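Local coordinates for Lmo0305 protein (Listeria monocytogenes, PDB 3PJ0) that is of unassigned function but carries covalently attached pyridoxal phosphate in a large domain like that of the aspartate aminotransferase fold class, at residues R90-P96 against Q113-L119; T121-L125 against I150-P155. One frame throughout, in Å; residues are numbered along the deposited sequence.

Contact 1. Residues R90-P96 against Q113-L119; sequences RRVAYHP and QITPLLL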
# COMPACT_ATOMS: atom_id res chain seq x y z
N ARG A 90 8.95 -12.71 -21.96
CA ARG A 90 8.81 -12.82 -20.49
C ARG A 90 10.09 -13.20 -19.75
O ARG A 90 10.04 -13.51 -18.55
CB ARG A 90 7.65 -13.77 -20.12
CG ARG A 90 6.24 -13.27 -20.49
CD ARG A 90 5.58 -12.31 -19.51
NE ARG A 90 4.21 -12.03 -19.96
CZ ARG A 90 3.08 -12.43 -19.41
NH1 ARG A 90 3.01 -13.03 -18.23
NH2 ARG A 90 1.94 -12.12 -20.05
N ARG A 91 11.23 -13.21 -20.44
CA ARG A 91 12.50 -13.46 -19.74
C ARG A 91 13.12 -12.10 -19.40
O ARG A 91 13.05 -11.16 -20.19
CB ARG A 91 13.48 -14.29 -20.58
CG ARG A 91 13.28 -15.82 -20.48
CD ARG A 91 11.97 -16.28 -21.00
NE ARG A 91 11.79 -15.88 -22.40
CZ ARG A 91 10.65 -16.01 -23.09
NH1 ARG A 91 9.57 -16.54 -22.53
NH2 ARG A 91 10.61 -15.59 -24.36
N VAL A 92 13.71 -12.01 -18.21
CA VAL A 92 14.49 -10.82 -17.78
C VAL A 92 15.81 -11.31 -17.22
O VAL A 92 15.98 -12.52 -17.01
CB VAL A 92 13.77 -9.95 -16.75
CG1 VAL A 92 12.44 -9.48 -17.30
CG2 VAL A 92 13.55 -10.70 -15.42
N ALA A 93 16.75 -10.40 -16.94
CA ALA A 93 18.02 -10.80 -16.38
C ALA A 93 18.47 -9.84 -15.29
O ALA A 93 18.31 -8.62 -15.40
CB ALA A 93 19.11 -10.92 -17.50
N TYR A 94 19.00 -10.41 -14.22
CA TYR A 94 19.51 -9.62 -13.14
C TYR A 94 20.45 -10.41 -12.21
O TYR A 94 20.60 -11.62 -12.37
CB TYR A 94 18.37 -8.99 -12.35
CG TYR A 94 17.26 -9.91 -11.81
CD1 TYR A 94 17.53 -11.12 -11.18
CD2 TYR A 94 15.91 -9.49 -11.86
CE1 TYR A 94 16.48 -11.90 -10.64
CE2 TYR A 94 14.89 -10.24 -11.32
CZ TYR A 94 15.16 -11.45 -10.72
OH TYR A 94 14.10 -12.18 -10.20
N HIS A 95 21.06 -9.72 -11.25
CA HIS A 95 21.96 -10.35 -10.31
C HIS A 95 21.19 -11.43 -9.50
O HIS A 95 20.01 -11.25 -9.19
CB HIS A 95 22.52 -9.29 -9.35
CG HIS A 95 23.63 -9.78 -8.47
ND1 HIS A 95 23.40 -10.42 -7.27
CD2 HIS A 95 24.98 -9.71 -8.60
CE1 HIS A 95 24.56 -10.74 -6.71
NE2 HIS A 95 25.54 -10.32 -7.50
N PRO A 96 21.85 -12.55 -9.16
CA PRO A 96 21.21 -13.63 -8.37
C PRO A 96 20.52 -13.18 -7.04
O PRO A 96 19.56 -13.81 -6.58
CB PRO A 96 22.41 -14.54 -8.02
CG PRO A 96 23.33 -14.37 -9.14
CD PRO A 96 23.23 -12.92 -9.53
N GLN A 113 4.57 -14.46 -14.13
CA GLN A 113 5.08 -15.59 -14.93
C GLN A 113 6.27 -15.15 -15.79
O GLN A 113 6.41 -15.55 -16.96
CB GLN A 113 4.01 -16.24 -15.82
CG GLN A 113 2.89 -16.89 -15.05
CD GLN A 113 1.86 -15.92 -14.66
OE1 GLN A 113 1.41 -15.13 -15.50
NE2 GLN A 113 1.43 -15.96 -13.41
N ILE A 114 7.11 -14.30 -15.20
CA ILE A 114 8.36 -13.85 -15.79
C ILE A 114 9.48 -14.79 -15.31
O ILE A 114 9.50 -15.23 -14.14
CB ILE A 114 8.61 -12.37 -15.48
CG1 ILE A 114 7.72 -11.53 -16.40
CG2 ILE A 114 10.15 -12.01 -15.56
CD1 ILE A 114 7.77 -9.99 -16.17
N THR A 115 10.41 -15.11 -16.21
CA THR A 115 11.51 -16.05 -15.91
C THR A 115 12.80 -15.27 -15.82
O THR A 115 13.27 -14.76 -16.84
CB THR A 115 11.69 -17.11 -17.05
OG1 THR A 115 10.50 -17.93 -17.19
CG2 THR A 115 12.89 -18.02 -16.77
N PRO A 116 13.40 -15.17 -14.61
CA PRO A 116 14.62 -14.38 -14.49
C PRO A 116 15.85 -15.24 -14.73
O PRO A 116 15.94 -16.32 -14.15
CB PRO A 116 14.58 -13.89 -13.04
CG PRO A 116 13.14 -14.15 -12.57
CD PRO A 116 12.79 -15.39 -13.29
N LEU A 117 16.72 -14.77 -15.60
CA LEU A 117 17.97 -15.42 -15.92
C LEU A 117 18.96 -14.71 -15.02
O LEU A 117 19.02 -13.45 -15.01
CB LEU A 117 18.30 -15.27 -17.41
CG LEU A 117 17.20 -15.73 -18.39
CD1 LEU A 117 17.57 -15.43 -19.85
CD2 LEU A 117 16.87 -17.20 -18.20
N LEU A 118 19.72 -15.47 -14.25
CA LEU A 118 20.61 -14.87 -13.25
C LEU A 118 21.98 -14.57 -13.84
O LEU A 118 22.58 -15.38 -14.53
CB LEU A 118 20.68 -15.75 -12.01
CG LEU A 118 19.33 -16.17 -11.44
CD1 LEU A 118 19.50 -17.00 -10.16
CD2 LEU A 118 18.45 -14.96 -11.16
N LEU A 119 22.48 -13.36 -13.58
CA LEU A 119 23.72 -12.91 -14.19
C LEU A 119 24.91 -13.07 -13.26
O LEU A 119 24.94 -12.49 -12.18
CB LEU A 119 23.59 -11.44 -14.59
CG LEU A 119 22.61 -11.07 -15.69
CD1 LEU A 119 22.33 -9.55 -15.72
CD2 LEU A 119 23.13 -11.61 -17.04
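Thr115 N and Leu119 N mark the two ends of a ladder of five backbone hydrogen bonds that joins 90-96 to 113-119, donating to Arg90 O and Tyr94 O. The register is parallel, with bridges from Arg91-Thr115 to Tyr94-Leu118, and the strand axes differ in direction by 35°. The bond from Leu117 N to Val92 O measures 2.8 Å and is the straightest, with an N-H...O angle of 173°. The same carbonyls also receive CA-H groups, as where Ala93 CA comes within 3.1 Å of Leu117 O.

Tyr94 does much of the packing on one side of the sheet. Its CG is set between the backbone N and the carbonyl carbon (chi1 54°), and beyond CB the ring runs alongside Leu118 and Pro116, pointing the same way as both. Ring atom CD1 meets Leu118 CD2 at 3.9 Å. CE1 touches that methyl again at 3.7 Å and also reaches Pro116 CB. The ring presents itself obliquely to these carbons. CZ is 3.4 Å from Pro116 CB, and OH ends 3.2 Å from Pro116 CG, a tight fit at the tip, where the hydroxyl is hydrogen-bonded to Glu101 OE1. Farther back on this face, Val92 CG2 meets Ile114 CG2 at 3.6 Å, their side chains crossing at about a right angle. On the reverse face, Ala93 CB packs 3.9 Å from Leu119 CD1.

Helices 99-102 and 107-112 cover the Tyr94 face: Leu100 and Leu108 touch the tyrosine, and Leu108 also touches Ile114 and Pro116. Strand 91-94 has 140-144 as its other neighbour, whereas 115-118 is the outermost strand at this end of the chain's seven-stranded mixed sheet. The parallel pair with its helical connection forms a beta-alpha-beta crossover.

Contact 2. Residues T121-L125 against I150-P155; sequences TANQL and IGGQLP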
# COMPACT_ATOMS: atom_id res chain seq x y z
N THR A 121 27.55 -14.58 -10.66
CA THR A 121 27.50 -15.40 -9.46
C THR A 121 27.02 -14.53 -8.30
O THR A 121 27.14 -13.32 -8.34
CB THR A 121 28.88 -16.03 -9.19
OG1 THR A 121 29.84 -15.02 -8.95
CG2 THR A 121 29.34 -16.86 -10.39
N ALA A 122 26.48 -15.17 -7.26
CA ALA A 122 25.90 -14.47 -6.12
C ALA A 122 26.90 -13.61 -5.34
O ALA A 122 26.51 -12.61 -4.71
CB ALA A 122 25.22 -15.51 -5.16
N ASN A 123 28.18 -13.97 -5.41
CA ASN A 123 29.20 -13.27 -4.63
C ASN A 123 29.90 -12.07 -5.27
O ASN A 123 30.83 -11.52 -4.66
CB ASN A 123 30.27 -14.27 -4.12
CG ASN A 123 31.16 -14.91 -5.24
OD1 ASN A 123 30.81 -14.93 -6.43
ND2 ASN A 123 32.29 -15.46 -4.83
N GLN A 124 29.50 -11.65 -6.47
CA GLN A 124 30.20 -10.53 -7.12
C GLN A 124 29.33 -9.75 -8.05
O GLN A 124 28.20 -10.16 -8.36
CB GLN A 124 31.47 -11.02 -7.87
CG GLN A 124 31.25 -12.10 -8.88
CD GLN A 124 32.57 -12.74 -9.36
OE1 GLN A 124 33.37 -12.10 -10.06
NE2 GLN A 124 32.78 -14.01 -9.03
N LEU A 125 29.84 -8.60 -8.44
CA LEU A 125 29.12 -7.75 -9.38
C LEU A 125 28.92 -8.45 -10.71
O LEU A 125 29.80 -9.17 -11.22
CB LEU A 125 29.88 -6.43 -9.63
CG LEU A 125 29.84 -5.38 -8.55
CD1 LEU A 125 30.91 -4.32 -8.78
CD2 LEU A 125 28.42 -4.73 -8.48
N ILE A 150 25.83 -7.68 -1.52
CA ILE A 150 27.28 -7.96 -1.53
C ILE A 150 28.07 -6.79 -0.89
O ILE A 150 29.24 -6.59 -1.13
CB ILE A 150 27.80 -8.41 -2.92
CG1 ILE A 150 27.58 -7.36 -4.00
CG2 ILE A 150 27.13 -9.70 -3.34
CD1 ILE A 150 28.24 -7.73 -5.31
N GLY A 151 27.38 -6.02 -0.08
CA GLY A 151 28.00 -4.95 0.68
C GLY A 151 27.83 -3.56 0.14
O GLY A 151 28.39 -2.64 0.71
N GLY A 152 27.06 -3.41 -0.93
CA GLY A 152 26.89 -2.09 -1.54
C GLY A 152 28.01 -1.86 -2.53
O GLY A 152 28.78 -0.87 -2.42
N GLN A 153 28.15 -2.75 -3.50
CA GLN A 153 29.20 -2.59 -4.52
C GLN A 153 28.67 -1.92 -5.81
O GLN A 153 27.47 -2.06 -6.16
CB GLN A 153 29.81 -3.95 -4.85
CG GLN A 153 30.54 -4.68 -3.70
CD GLN A 153 31.24 -5.95 -4.15
OE1 GLN A 153 31.91 -5.98 -5.22
NE2 GLN A 153 31.15 -6.99 -3.34
N LEU A 154 29.58 -1.23 -6.52
CA LEU A 154 29.24 -0.53 -7.75
C LEU A 154 30.24 -0.79 -8.85
O LEU A 154 31.43 -0.85 -8.61
CB LEU A 154 29.28 1.00 -7.50
CG LEU A 154 28.17 1.61 -6.66
CD1 LEU A 154 28.46 3.07 -6.30
CD2 LEU A 154 26.83 1.51 -7.44
N PRO A 155 29.75 -0.92 -10.10
CA PRO A 155 30.68 -0.92 -11.20
C PRO A 155 31.18 0.51 -11.45
O PRO A 155 30.52 1.50 -11.09
CB PRO A 155 29.81 -1.36 -12.37
CG PRO A 155 28.46 -0.82 -12.05
CD PRO A 155 28.35 -1.04 -10.54
O HOH W 1 32.49 -9.39 -4.21
O HOH W 2 32.42 -7.75 -7.19
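Asn123 and Ile150 bring their CA atoms to 6.4 Å where the type I turn Thr121-Gln124 meets a loop that passes through two positive-phi glycines, Gly151 and Gly152. Ile150 points into the turn. Its CG2 lies 3.3 Å from Ala122 O, while CD1 extends to 3.6 Å from Leu125 N. Leu125 spreads its branches along the second loop: CD1 comes 3.5 Å from Leu154 O, and CD2 rests near Gln153 O and Pro155 CD.

Gln153 links the loops through solvent. Extended beyond CG (chi2 -174°), it places NE2 2.9 Å from Ile150 O, with an N-H...O angle of 166° and the acceptor close to the amide plane. NE2 also donates to a water bound to Asn123 O. OE1 accepts from a second water, 2.7 Å away, which in turn takes the N-H of Leu125. Three hydrogen bonds, two from NE2 and one to OE1, thus fix the amide's rotation.

Gly152 and Gln153 both face Gln147, a geometry that fits a G1 beta bulge, with Gly152 at positive phi. The contact therefore pairs a beta turn with a bulged loop, the two following parallel strands 115-118 and 140-144 at the same end of the sheet.

Contact 1 comes first along the chain: strand 91-94 leads through helices 99-102 and 107-112 to strand 115-118, and the pairing of 90-96 with 113-119 closes that excursion. Contact 2 then opens at 121-125, and the chain runs through helix 128-132 and strand 140-144 before 150-155 closes a second loop. The two are in series, neither nested nor crossed, with centres about 17 Å apart. They nevertheless touch: His95 NE2 lies 2.8 Å from Gln124 O, a probable hydrogen bond, and Pro96 packs on Ala122. Strand 140-144 returns to the other side of 91-94, so contact 1 joins the edge strand to the sheet, while contact 2 joins the loops that follow 115-118 and 140-144.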